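Local coordinates for SM80.1 Vicilin (Solanum melongena, PDB 5VF5), which probably serves as a 7S seed storage globulin, built from two cupin domains and carrying a bound copper ion, at residues A[248-253]-A[329-334]; A[270-275]-A[336-341]; A[220-225]-A[390-395]. All coordinates share one frame; numbering follows the deposited sequence. Where two conformers were deposited one is given.

Contact 1 of 3, residues A[248-253]-A[329-334]; sequences MNINQG and FIATGG
I250 is the knob that divides this interface, and its two branches drop into the hollow on the opposite strand between F329 CB and A331 CB. The delta methyl CD1 comes down on F329 CB at 3.8 Å, with the two side chains running roughly at right angles, while the other branch ends in CG2, 3.9 Å from A331 CB. This split follows from chi1 of -55°, which sets CG1 beside the backbone N and CG2 anti to it, beside the carbonyl carbon, so one beta-branched residue covers two neighbours at once. Isoleucine suits the place because its two arms differ in length: the longer serves the F329 end, the shorter the A331 end.

M248 extends the seam beyond I250. Its chain leaves the backbone extended and bends only at chi3 (76°), which in the conformer described brings the terminal CE against F329 CD1 at 3.8 Å; the thioether arrives obliquely to the ring. Strands 243-250 and 327-331 belong to the two different sheets of the C-terminal cupin barrel, and here their inward faces meet. The short segments 248-250 and 329-331 run at 51° with axes 8.4 Å apart, a spacing filled by side chains and not by backbone pairing. V256 of strand 254-261 touches both I250 and F329, and F337 lies against I250 and A331.

At the other end A331 makes a low bump. Its small methyl lets N251 O come within 3.7 Å of A331 CB, so the chain of 248-253 can approach closely where it leaves its strand. Beyond it both chains become exposed loops, and the CA atoms of Q252 and G333 come within 5.3 Å of each other.

Contact 2 of 3, residues A[270-275]-A[336-341]; sequences VVEGNA and NFRVVG
E272 and R338 run alongside each other from the same face of the sheet and meet through a salt bridge in which R338 NE gives its hydrogen to E272 OE1 at 3.1 Å. The bond is nearly straight (175°) and OE1 lies in the guanidinium plane, yet the carboxylate is met from above its own plane, the two groups being turned 64° apart. N336 ND2 donates to the same oxygen at 3.0 Å, on the anti side but tilted out of the carboxylate plane, from the same face as R338 NE. Two waters also donate to OE1, one accepting from R338 NH2 and the other donating to N336 OD1. So many donors would be expected to favour the ionised carboxylate, and a glutamate is apt here because its extended chain reaches both partners. N336 is itself held by N249, whose OD1 takes another hydrogen from ND2.

Beneath this polar group the backbone forms a classic beta bulge: the amides of V271 (2.8 Å) and E272 (3.2 Å) both bond to R338 O, while R338 N returns a bond to E272 O. G273 follows with positive phi, and its CA passes so near N336 O that a side chain would clash.

F337 carries the apolar side of the contact. CG stands anti to the backbone N (chi1 173°), which lays the ring beneath A275: the methyl CB sits 3.3 Å from the ring centroid, almost on its normal, a CH-pi contact suited to a small residue. V270 CG1 reaches F337 CE1 at 3.6 Å.

Strand 337-344 runs between 265-272 and 243-250 in the antiparallel sheet, V339 touching M248, while V271 and V340 face strand 69-77 of the N-terminal cupin.

Contact 3 of 3, residues A[220-225]-A[390-395]; sequences FGSRFG and SYFVAG
F392 and G225 form the buried centre. The chain of G225 passes across one face of the phenyl ring, its CA 3.8 Å from the centroid and 19° off the normal, a CH-pi contact that only a residue without a side chain allows, since a CB would collide with F392 CD2. F224 CB packs on F392 CB, and the F224 ring lies flat over the peptide from V393 to A394, with A394 N 3.5 Å above its plane and the A394 methyl off-centre on the same ring.

Toward the other end the side chains of F220 and Y391 run roughly perpendicular, but their rings are inclined at 48°, an oblique pair. F220 CB sits over the Y391 face, 3.9 Å from its centroid, and F220 CD1 lies over the same face, offset toward Y391 CE1 (3.4 Å); S390 CB covers the opposite face. F353 meets both rings edge-to-face.

The strands 220-222 and 392-394 lie in different sheets of the cupin barrel, with axes 7.2 Å apart, and a single hydrogen bond joins the two segments. S222 OG, placed between its backbone N and carbonyl carbon by a chi1 of 74°, donates to F392 O at 2.7 Å from above the carbonyl plane. It also accepts from F224 N at 3.1 Å, an ST turn within the type I turn from S222 to G225.

Serine therefore does double duty: as donor to the facing strand and acceptor within its own turn, one hydroxyl fixes the turn so that F224 and G225 can pack, while the aromatic contacts supply shape and not direction.

Overall arrangement
All three contacts lie on the same side of the chain's centre, in or beside the C-terminal cupin barrel. Contact 2 joins neighbours within one sheet, so backbone bonds form its frame, with a hydrated charged group on its partly exposed face. Contacts 1 and 3 instead bridge two sheets through side chains: mixed aliphatic and aromatic, and buried until it reaches exposed loops, in contact 1; aromatic and more peripheral in contact 3. Contact 1 touches both others. I250 O bonds F337 N toward contact 2, while G253 O takes a bond from G395 N toward contact 3. Contacts 2 and 3 do not touch, their nearest atoms being about 7 Å apart.

Contact 1 of 3, residues A[248-253]-A[329-334]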
ATOM      1  N   MET A 248       2.471   6.152   8.702  1.00 12.19           N
ATOM      2  CA  MET A 248       2.453   6.223  10.161  1.00 11.77           C
ATOM      3  C   MET A 248       3.743   5.646  10.664  1.00 13.66           C
ATOM      4  O   MET A 248       4.124   4.547  10.277  1.00 14.50           O
ATOM      5  CB  MET A 248       1.238   5.510  10.765  1.00 15.28           C
ATOM      6  CG  MET A 248       1.146   5.632  12.275  1.00 15.57           C
ATOM      7  SD  MET A 248      -0.494   5.255  12.883  0.60 16.38           S
ATOM      8  CE  MET A 248      -0.386   3.493  12.722  0.60 18.73           C
ATOM      9  N   ASN A 249       4.382   6.398  11.555  1.00 13.83           N
ATOM     10  CA  ASN A 249       5.555   5.958  12.250  1.00 14.86           C
ATOM     11  C   ASN A 249       5.308   6.059  13.744  1.00 15.22           C
ATOM     12  O   ASN A 249       4.879   7.109  14.236  1.00 16.70           O
ATOM     13  CB  ASN A 249       6.784   6.789  11.878  1.00 18.57           C
ATOM     14  CG  ASN A 249       8.068   6.186  12.446  1.00 23.06           C
ATOM     15  OD1 ASN A 249       8.404   5.041  12.166  1.00 25.20           O
ATOM     16  ND2 ASN A 249       8.710   6.898  13.322  1.00 28.13           N
ATOM     17  N   ILE A 250       5.557   4.952  14.439  1.00 14.00           N
ATOM     18  CA  ILE A 250       5.496   4.910  15.900  1.00 14.11           C
ATOM     19  C   ILE A 250       6.939   4.681  16.381  1.00 15.58           C
ATOM     20  O   ILE A 250       7.590   3.666  16.033  1.00 16.35           O
ATOM     21  CB  ILE A 250       4.556   3.803  16.399  1.00 13.78           C
ATOM     22  CG1 ILE A 250       3.155   3.961  15.772  1.00 12.64           C
ATOM     23  CG2 ILE A 250       4.477   3.839  17.920  1.00 14.26           C
ATOM     24  CD1 ILE A 250       2.184   2.906  16.162  1.00 14.11           C
ATOM     25  N   ASN A 251       7.432   5.614  17.179  1.00 16.25           N
ATOM     26  CA  ASN A 251       8.783   5.491  17.671  1.00 16.36           C
ATOM     27  C   ASN A 251       8.932   4.298  18.614  1.00 16.01           C
ATOM     28  O   ASN A 251       7.957   3.829  19.213  1.00 16.00           O
ATOM     29  CB  ASN A 251       9.169   6.760  18.388  1.00 18.10           C
ATOM     30  CG  ASN A 251       9.290   7.965  17.482  1.00 26.76           C
ATOM     31  OD1 ASN A 251       9.585   7.859  16.308  1.00 36.11           O
ATOM     32  ND2 ASN A 251       9.161   9.124  18.061  1.00 33.73           N
ATOM     33  N   GLN A 252      10.161   3.784  18.736  1.00 18.60           N
ATOM     34  CA  GLN A 252      10.363   2.623  19.614  1.00 19.05           C
ATOM     35  C   GLN A 252       9.861   2.963  20.992  1.00 21.06           C
ATOM     36  O   GLN A 252      10.008   4.098  21.467  1.00 22.86           O
ATOM     37  CB  GLN A 252      11.807   2.159  19.651  1.00 28.04           C
ATOM     38  CG  GLN A 252      12.853   3.145  19.965  1.00 35.48           C
ATOM     39  CD  GLN A 252      14.258   2.494  19.739  1.00 53.86           C
ATOM     40  OE1 GLN A 252      14.649   1.538  20.449  1.00 67.09           O
ATOM     41  NE2 GLN A 252      14.974   2.964  18.710  1.00 64.83           N
ATOM     42  N   GLY A 253       9.183   2.004  21.604  1.00 22.42           N
ATOM     43  CA  GLY A 253       8.585   2.202  22.909  1.00 22.88           C
ATOM     44  C   GLY A 253       7.309   3.032  22.890  1.00 23.20           C
ATOM     45  O   GLY A 253       6.787   3.367  23.963  1.00 27.03           O
ATOM     46  N   PHE A 329      -2.075   0.328  17.926  1.00 10.70           N
ATOM     47  CA  PHE A 329      -0.808  -0.354  17.625  1.00 10.90           C
ATOM     48  C   PHE A 329       0.206   0.047  18.689  1.00 11.27           C
ATOM     49  O   PHE A 329       0.336   1.225  18.998  1.00 11.36           O
ATOM     50  CB  PHE A 329      -0.236   0.037  16.275  1.00 11.20           C
ATOM     51  CG  PHE A 329      -1.123  -0.252  15.104  1.00 11.58           C
ATOM     52  CD1 PHE A 329      -2.042   0.683  14.663  1.00 12.53           C
ATOM     53  CD2 PHE A 329      -1.019  -1.445  14.405  1.00 12.97           C
ATOM     54  CE1 PHE A 329      -2.842   0.427  13.547  1.00 13.03           C
ATOM     55  CE2 PHE A 329      -1.796  -1.713  13.304  1.00 13.39           C
ATOM     56  CZ  PHE A 329      -2.720  -0.780  12.872  1.00 13.29           C
ATOM     57  N   ILE A 330       0.978  -0.922  19.157  1.00 11.65           N
ATOM     58  CA  ILE A 330       1.976  -0.740  20.184  1.00 12.92           C
ATOM     59  C   ILE A 330       3.299  -1.278  19.570  1.00 12.57           C
ATOM     60  O   ILE A 330       3.428  -2.470  19.266  1.00 14.01           O
ATOM     61  CB  ILE A 330       1.661  -1.558  21.462  1.00 13.98           C
ATOM     62  CG1 ILE A 330       0.351  -1.077  22.099  0.50 16.69           C
ATOM     63  CG2 ILE A 330       2.799  -1.409  22.447  0.50 16.13           C
ATOM     64  CD1 ILE A 330      -0.863  -1.832  21.591  0.50 19.01           C
ATOM     65  N   ALA A 331       4.250  -0.391  19.359  1.00 12.14           N
ATOM     66  CA  ALA A 331       5.564  -0.748  18.876  1.00 13.40           C
ATOM     67  C   ALA A 331       6.260  -1.640  19.865  1.00 15.74           C
ATOM     68  O   ALA A 331       6.169  -1.467  21.091  1.00 18.09           O
ATOM     69  CB  ALA A 331       6.388   0.489  18.585  1.00 14.74           C
ATOM     70  N   THR A 332       6.892  -2.673  19.349  0.50 18.36           N
ATOM     71  CA  THR A 332       7.520  -3.602  20.248  0.50 21.17           C
ATOM     72  C   THR A 332       9.019  -3.452  20.035  0.50 19.99           C
ATOM     73  O   THR A 332       9.544  -3.876  19.009  0.50 21.19           O
ATOM     74  CB  THR A 332       6.844  -5.016  20.215  1.00 24.91           C
ATOM     75  OG1 THR A 332       6.777  -5.606  18.915  1.00 28.32           O
ATOM     76  CG2 THR A 332       5.360  -4.963  20.840  1.00 25.03           C
ATOM     77  N   GLY A 333       9.535  -2.570  20.934  0.50 28.00           N
ATOM     78  CA  GLY A 333      10.920  -2.328  21.426  0.50 29.04           C
ATOM     79  C   GLY A 333      12.218  -1.949  20.710  0.50 33.96           C
ATOM     80  O   GLY A 333      12.841  -0.916  21.017  0.50 31.89           O
ATOM     81  N   GLY A 334      12.700  -2.802  19.828  0.50 34.34           N
ATOM     82  CA  GLY A 334      14.018  -2.561  19.271  0.50 31.14           C
ATOM     83  C   GLY A 334      14.065  -1.728  18.012  0.50 28.10           C
ATOM     84  O   GLY A 334      15.122  -1.588  17.402  0.50 42.40           O
TER

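Contact 2 of 3, residues A[270-275]-A[336-341]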
ATOM      1  N   VAL A 270       3.248  -3.228   6.765  1.00 13.84           N
ATOM      2  CA  VAL A 270       4.373  -2.909   7.633  1.00 13.67           C
ATOM      3  C   VAL A 270       5.625  -2.815   6.793  1.00 13.68           C
ATOM      4  O   VAL A 270       5.916  -3.704   6.001  1.00 15.46           O
ATOM      5  CB  VAL A 270       4.601  -3.980   8.704  1.00 14.52           C
ATOM      6  CG1 VAL A 270       5.724  -3.595   9.634  1.00 15.15           C
ATOM      7  CG2 VAL A 270       3.317  -4.204   9.488  1.00 14.62           C
ATOM      8  N   VAL A 271       6.330  -1.695   6.950  1.00 14.17           N
ATOM      9  CA  VAL A 271       7.603  -1.451   6.252  1.00 13.88           C
ATOM     10  C   VAL A 271       8.827  -1.610   7.151  1.00 15.34           C
ATOM     11  O   VAL A 271       9.863  -1.981   6.628  1.00 20.70           O
ATOM     12  CB  VAL A 271       7.612  -0.181   5.425  0.50 13.38           C
ATOM     13  CG1 VAL A 271       6.499  -0.277   4.391  0.50 15.45           C
ATOM     14  CG2 VAL A 271       7.439   1.028   6.280  0.50 14.32           C
ATOM     15  N   GLU A 272       8.699  -1.295   8.451  1.00 16.21           N
ATOM     16  CA  GLU A 272       9.798  -1.358   9.423  0.70 16.43           C
ATOM     17  C   GLU A 272       9.263  -1.781  10.756  1.00 16.27           C
ATOM     18  O   GLU A 272       8.193  -1.316  11.141  1.00 16.02           O
ATOM     19  CB  GLU A 272      10.503   0.024   9.601  0.70 18.48           C
ATOM     20  CG  GLU A 272      11.259   0.489   8.369  0.70 27.07           C
ATOM     21  CD  GLU A 272      11.707   1.947   8.401  0.70 31.95           C
ATOM     22  OE1 GLU A 272      11.868   2.519   9.490  0.70 34.33           O
ATOM     23  OE2 GLU A 272      11.873   2.538   7.310  0.70 40.99           O
ATOM     24  N   GLY A 273       9.989  -2.665  11.454  1.00 17.57           N
ATOM     25  CA  GLY A 273       9.661  -2.961  12.825  1.00 16.56           C
ATOM     26  C   GLY A 273       8.548  -3.948  13.052  1.00 15.52           C
ATOM     27  O   GLY A 273       8.150  -4.696  12.137  1.00 18.87           O
ATOM     28  N   ASN A 274       8.066  -3.943  14.294  1.00 15.26           N
ATOM     29  CA  ASN A 274       7.074  -4.882  14.789  1.00 16.55           C
ATOM     30  C   ASN A 274       6.112  -4.152  15.698  1.00 14.50           C
ATOM     31  O   ASN A 274       6.473  -3.176  16.392  1.00 15.26           O
ATOM     32  CB  ASN A 274       7.773  -5.931  15.655  1.00 18.12           C
ATOM     33  CG  ASN A 274       8.604  -6.869  14.867  1.00 23.07           C
ATOM     34  OD1 ASN A 274       8.107  -7.537  13.984  1.00 29.55           O
ATOM     35  ND2 ASN A 274       9.895  -6.873  15.126  1.00 22.78           N
ATOM     36  N   ALA A 275       4.876  -4.620  15.712  1.00 13.75           N
ATOM     37  CA  ALA A 275       3.894  -4.113  16.641  1.00 13.44           C
ATOM     38  C   ALA A 275       2.886  -5.154  17.068  1.00 14.30           C
ATOM     39  O   ALA A 275       2.619  -6.128  16.355  1.00 16.95           O
ATOM     40  CB  ALA A 275       3.181  -2.880  16.046  1.00 15.17           C
ATOM     41  N   ASN A 336      11.629   1.510  15.685  1.00 20.83           N
ATOM     42  CA  ASN A 336      10.389   2.173  15.326  0.70 19.50           C
ATOM     43  C   ASN A 336       9.536   1.168  14.515  1.00 20.30           C
ATOM     44  O   ASN A 336      10.043   0.170  13.966  1.00 22.50           O
ATOM     45  CB  ASN A 336      10.664   3.376  14.473  0.70 22.67           C
ATOM     46  CG  ASN A 336      11.271   2.983  13.161  0.70 22.87           C
ATOM     47  OD1 ASN A 336      12.322   2.322  13.138  0.70 31.63           O
ATOM     48  ND2 ASN A 336      10.617   3.319  12.082  0.70 26.77           N
ATOM     49  N   PHE A 337       8.229   1.426  14.477  1.00 17.50           N
ATOM     50  CA  PHE A 337       7.272   0.654  13.709  1.00 15.92           C
ATOM     51  C   PHE A 337       6.698   1.595  12.658  1.00 16.82           C
ATOM     52  O   PHE A 337       6.066   2.600  13.005  1.00 17.97           O
ATOM     53  CB  PHE A 337       6.174   0.136  14.601  1.00 15.91           C
ATOM     54  CG  PHE A 337       5.021  -0.538  13.891  1.00 16.55           C
ATOM     55  CD1 PHE A 337       5.191  -1.786  13.294  1.00 15.24           C
ATOM     56  CD2 PHE A 337       3.724   0.041  13.872  1.00 16.46           C
ATOM     57  CE1 PHE A 337       4.143  -2.440  12.683  1.00 15.97           C
ATOM     58  CE2 PHE A 337       2.692  -0.633  13.260  1.00 16.25           C
ATOM     59  CZ  PHE A 337       2.892  -1.881  12.687  1.00 16.43           C
ATOM     60  N   ARG A 338       6.972   1.294  11.400  1.00 14.43           N
ATOM     61  CA  ARG A 338       6.538   2.129  10.282  0.70 14.72           C
ATOM     62  C   ARG A 338       5.673   1.367   9.298  1.00 14.51           C
ATOM     63  O   ARG A 338       5.970   0.246   8.899  1.00 15.96           O
ATOM     64  CB  ARG A 338       7.752   2.650   9.515  0.70 16.15           C
ATOM     65  CG  ARG A 338       7.433   3.827   8.601  0.70 16.43           C
ATOM     66  CD  ARG A 338       8.671   4.400   7.898  0.70 18.46           C
ATOM     67  NE  ARG A 338       9.791   4.692   8.814  0.70 23.96           N
ATOM     68  CZ  ARG A 338      10.022   5.866   9.418  0.70 29.28           C
ATOM     69  NH1 ARG A 338       9.209   6.921   9.253  0.70 38.95           N
ATOM     70  NH2 ARG A 338      11.092   5.994  10.207  0.70 36.97           N
ATOM     71  N   VAL A 339       4.565   2.016   8.941  1.00 13.26           N
ATOM     72  CA  VAL A 339       3.567   1.406   8.021  1.00 13.40           C
ATOM     73  C   VAL A 339       3.195   2.377   6.928  1.00 11.88           C
ATOM     74  O   VAL A 339       3.259   3.622   7.121  1.00 14.19           O
ATOM     75  CB  VAL A 339       2.270   0.925   8.742  1.00 14.91           C
ATOM     76  CG1 VAL A 339       2.626  -0.022   9.857  1.00 16.73           C
ATOM     77  CG2 VAL A 339       1.458   2.090   9.272  1.00 17.39           C
ATOM     78  N   VAL A 340       2.749   1.836   5.808  1.00 11.79           N
ATOM     79  CA  VAL A 340       2.075   2.583   4.777  1.00 13.42           C
ATOM     80  C   VAL A 340       0.686   2.024   4.722  1.00 12.50           C
ATOM     81  O   VAL A 340       0.499   0.805   4.705  1.00 14.85           O
ATOM     82  CB  VAL A 340       2.721   2.384   3.401  1.00 18.20           C
ATOM     83  CG1 VAL A 340       1.917   3.098   2.309  1.00 22.00           C
ATOM     84  CG2 VAL A 340       4.124   2.874   3.472  1.00 21.71           C
ATOM     85  N   GLY A 341      -0.301   2.900   4.753  1.00 12.39           N
ATOM     86  CA  GLY A 341      -1.708   2.478   4.671  1.00 14.28           C
ATOM     87  C   GLY A 341      -2.383   3.039   3.429  1.00 14.74           C
ATOM     88  O   GLY A 341      -2.267   4.239   3.115  1.00 19.73           O
TER
HETATM   89  O   HOH W   1      13.476   4.312  10.708  1.00 45.50           O
HETATM   90  O   HOH W   2      14.116   1.405  11.312  0.70 61.20           O

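Contact 3 of 3, residues A[220-225]-A[390-395]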
ATOM      1  N   PHE A 220      -0.851  14.632  12.499  0.70 17.86           N
ATOM      2  CA  PHE A 220      -0.909  14.290  13.948  0.70 16.75           C
ATOM      3  C   PHE A 220       0.511  13.886  14.324  0.70 18.25           C
ATOM      4  O   PHE A 220       1.129  13.110  13.605  0.70 19.07           O
ATOM      5  CB  PHE A 220      -1.883  13.128  14.267  0.70 13.44           C
ATOM      6  CG  PHE A 220      -3.277  13.374  13.775  0.70 14.77           C
ATOM      7  CD1 PHE A 220      -4.059  14.378  14.349  0.70 16.70           C
ATOM      8  CD2 PHE A 220      -3.837  12.611  12.736  0.70 15.44           C
ATOM      9  CE1 PHE A 220      -5.350  14.630  13.911  0.70 16.47           C
ATOM     10  CE2 PHE A 220      -5.128  12.886  12.296  0.70 18.06           C
ATOM     11  CZ  PHE A 220      -5.882  13.910  12.864  0.70 17.43           C
ATOM     12  N   GLY A 221       1.076  14.429  15.404  1.00 16.22           N
ATOM     13  CA  GLY A 221       2.336  13.935  15.823  1.00 15.31           C
ATOM     14  C   GLY A 221       2.602  14.302  17.231  1.00 15.44           C
ATOM     15  O   GLY A 221       1.943  15.176  17.800  1.00 17.44           O
ATOM     16  N   SER A 222       3.554  13.575  17.782  1.00 13.85           N
ATOM     17  CA  SER A 222       4.087  13.856  19.091  1.00 15.16           C
ATOM     18  C   SER A 222       5.494  13.289  19.174  1.00 15.80           C
ATOM     19  O   SER A 222       6.021  12.765  18.178  1.00 18.51           O
ATOM     20  CB  SER A 222       3.245  13.192  20.149  1.00 15.00           C
ATOM     21  OG  SER A 222       3.492  11.802  20.151  1.00 17.50           O
ATOM     22  N   ARG A 223       6.114  13.361  20.349  1.00 19.14           N
ATOM     23  CA  ARG A 223       7.447  12.799  20.432  1.00 19.94           C
ATOM     24  C   ARG A 223       7.479  11.276  20.264  1.00 21.23           C
ATOM     25  O   ARG A 223       8.565  10.726  20.156  1.00 26.13           O
ATOM     26  CB  ARG A 223       8.142  13.210  21.723  1.00 29.40           C
ATOM     27  CG  ARG A 223       7.592  12.620  23.000  1.00 35.22           C
ATOM     28  CD  ARG A 223       8.305  13.338  24.163  1.00 45.12           C
ATOM     29  NE  ARG A 223       7.901  12.891  25.494  1.00 58.60           N
ATOM     30  CZ  ARG A 223       8.554  12.011  26.264  1.00 68.56           C
ATOM     31  NH1 ARG A 223       8.063  11.711  27.469  1.00 78.68           N
ATOM     32  NH2 ARG A 223       9.682  11.419  25.860  1.00 80.35           N
ATOM     33  N   PHE A 224       6.313  10.617  20.278  1.00 16.76           N
ATOM     34  CA  PHE A 224       6.256   9.167  20.100  1.00 15.87           C
ATOM     35  C   PHE A 224       5.775   8.688  18.748  1.00 15.79           C
ATOM     36  O   PHE A 224       5.730   7.487  18.540  1.00 16.97           O
ATOM     37  CB  PHE A 224       5.443   8.508  21.212  1.00 15.73           C
ATOM     38  CG  PHE A 224       6.249   8.315  22.457  1.00 21.73           C
ATOM     39  CD1 PHE A 224       7.166   7.269  22.516  1.00 23.42           C
ATOM     40  CD2 PHE A 224       6.119   9.164  23.504  1.00 25.11           C
ATOM     41  CE1 PHE A 224       7.966   7.082  23.645  1.00 26.43           C
ATOM     42  CE2 PHE A 224       6.906   8.993  24.647  1.00 28.15           C
ATOM     43  CZ  PHE A 224       7.804   7.943  24.718  1.00 25.19           C
ATOM     44  N   GLY A 225       5.450   9.590  17.831  1.00 14.15           N
ATOM     45  CA  GLY A 225       5.061   9.139  16.500  1.00 15.33           C
ATOM     46  C   GLY A 225       4.524  10.210  15.614  1.00 14.77           C
ATOM     47  O   GLY A 225       4.371  11.351  16.038  1.00 15.65           O
ATOM     48  N   SER A 390      -1.215  13.786  23.178  1.00 14.14           N
ATOM     49  CA  SER A 390      -2.147  13.362  22.114  1.00 12.56           C
ATOM     50  C   SER A 390      -1.473  12.500  21.106  1.00 12.30           C
ATOM     51  O   SER A 390      -0.257  12.569  20.921  1.00 13.08           O
ATOM     52  CB  SER A 390      -2.758  14.576  21.394  1.00 13.79           C
ATOM     53  OG  SER A 390      -3.561  15.347  22.260  1.00 16.03           O
ATOM     54  N   TYR A 391      -2.300  11.626  20.504  1.00 11.55           N
ATOM     55  CA  TYR A 391      -1.992  10.877  19.272  1.00 11.53           C
ATOM     56  C   TYR A 391      -1.061   9.711  19.450  1.00 12.19           C
ATOM     57  O   TYR A 391      -1.456   8.543  19.199  1.00 11.85           O
ATOM     58  CB  TYR A 391      -1.462  11.803  18.159  1.00 11.85           C
ATOM     59  CG  TYR A 391      -2.293  13.044  17.977  1.00 12.69           C
ATOM     60  CD1 TYR A 391      -3.657  12.972  17.837  1.00 13.35           C
ATOM     61  CD2 TYR A 391      -1.709  14.288  18.002  1.00 13.23           C
ATOM     62  CE1 TYR A 391      -4.434  14.118  17.709  1.00 13.87           C
ATOM     63  CE2 TYR A 391      -2.466  15.434  17.855  1.00 13.35           C
ATOM     64  CZ  TYR A 391      -3.813  15.355  17.710  1.00 13.56           C
ATOM     65  OH  TYR A 391      -4.545  16.504  17.545  1.00 17.69           O
ATOM     66  N   PHE A 392       0.151   9.971  19.945  1.00 10.97           N
ATOM     67  CA  PHE A 392       1.115   8.901  20.233  1.00 12.30           C
ATOM     68  C   PHE A 392       1.747   9.149  21.584  1.00 14.00           C
ATOM     69  O   PHE A 392       2.080  10.296  21.916  1.00 14.56           O
ATOM     70  CB  PHE A 392       2.215   8.828  19.191  1.00 12.22           C
ATOM     71  CG  PHE A 392       1.731   8.736  17.765  1.00 11.40           C
ATOM     72  CD1 PHE A 392       1.431   9.887  17.045  1.00 12.89           C
ATOM     73  CD2 PHE A 392       1.637   7.534  17.126  1.00 11.92           C
ATOM     74  CE1 PHE A 392       1.006   9.810  15.719  1.00 15.19           C
ATOM     75  CE2 PHE A 392       1.229   7.448  15.801  1.00 12.30           C
ATOM     76  CZ  PHE A 392       0.919   8.581  15.097  1.00 14.02           C
ATOM     77  N   VAL A 393       1.878   8.069  22.361  1.00 13.14           N
ATOM     78  CA  VAL A 393       2.398   8.159  23.724  1.00 13.53           C
ATOM     79  C   VAL A 393       3.298   6.958  24.013  1.00 15.13           C
ATOM     80  O   VAL A 393       3.387   6.036  23.204  1.00 14.33           O
ATOM     81  CB  VAL A 393       1.248   8.238  24.759  1.00 14.55           C
ATOM     82  CG1 VAL A 393       0.327   9.396  24.495  1.00 16.33           C
ATOM     83  CG2 VAL A 393       0.431   6.979  24.828  1.00 16.63           C
ATOM     84  N   ALA A 394       3.945   6.949  25.188  1.00 17.09           N
ATOM     85  CA  ALA A 394       4.706   5.785  25.575  1.00 17.45           C
ATOM     86  C   ALA A 394       3.780   4.573  25.705  1.00 16.64           C
ATOM     87  O   ALA A 394       2.709   4.648  26.284  1.00 18.84           O
ATOM     88  CB  ALA A 394       5.400   6.030  26.902  1.00 20.05           C
ATOM     89  N   GLY A 395       4.238   3.451  25.191  1.00 16.48           N
ATOM     90  CA  GLY A 395       3.515   2.195  25.316  1.00 18.29           C
ATOM     91  C   GLY A 395       3.745   1.595  26.678  1.00 19.16           C
ATOM     92  O   GLY A 395       4.570   2.104  27.450  1.00 21.79           O
TER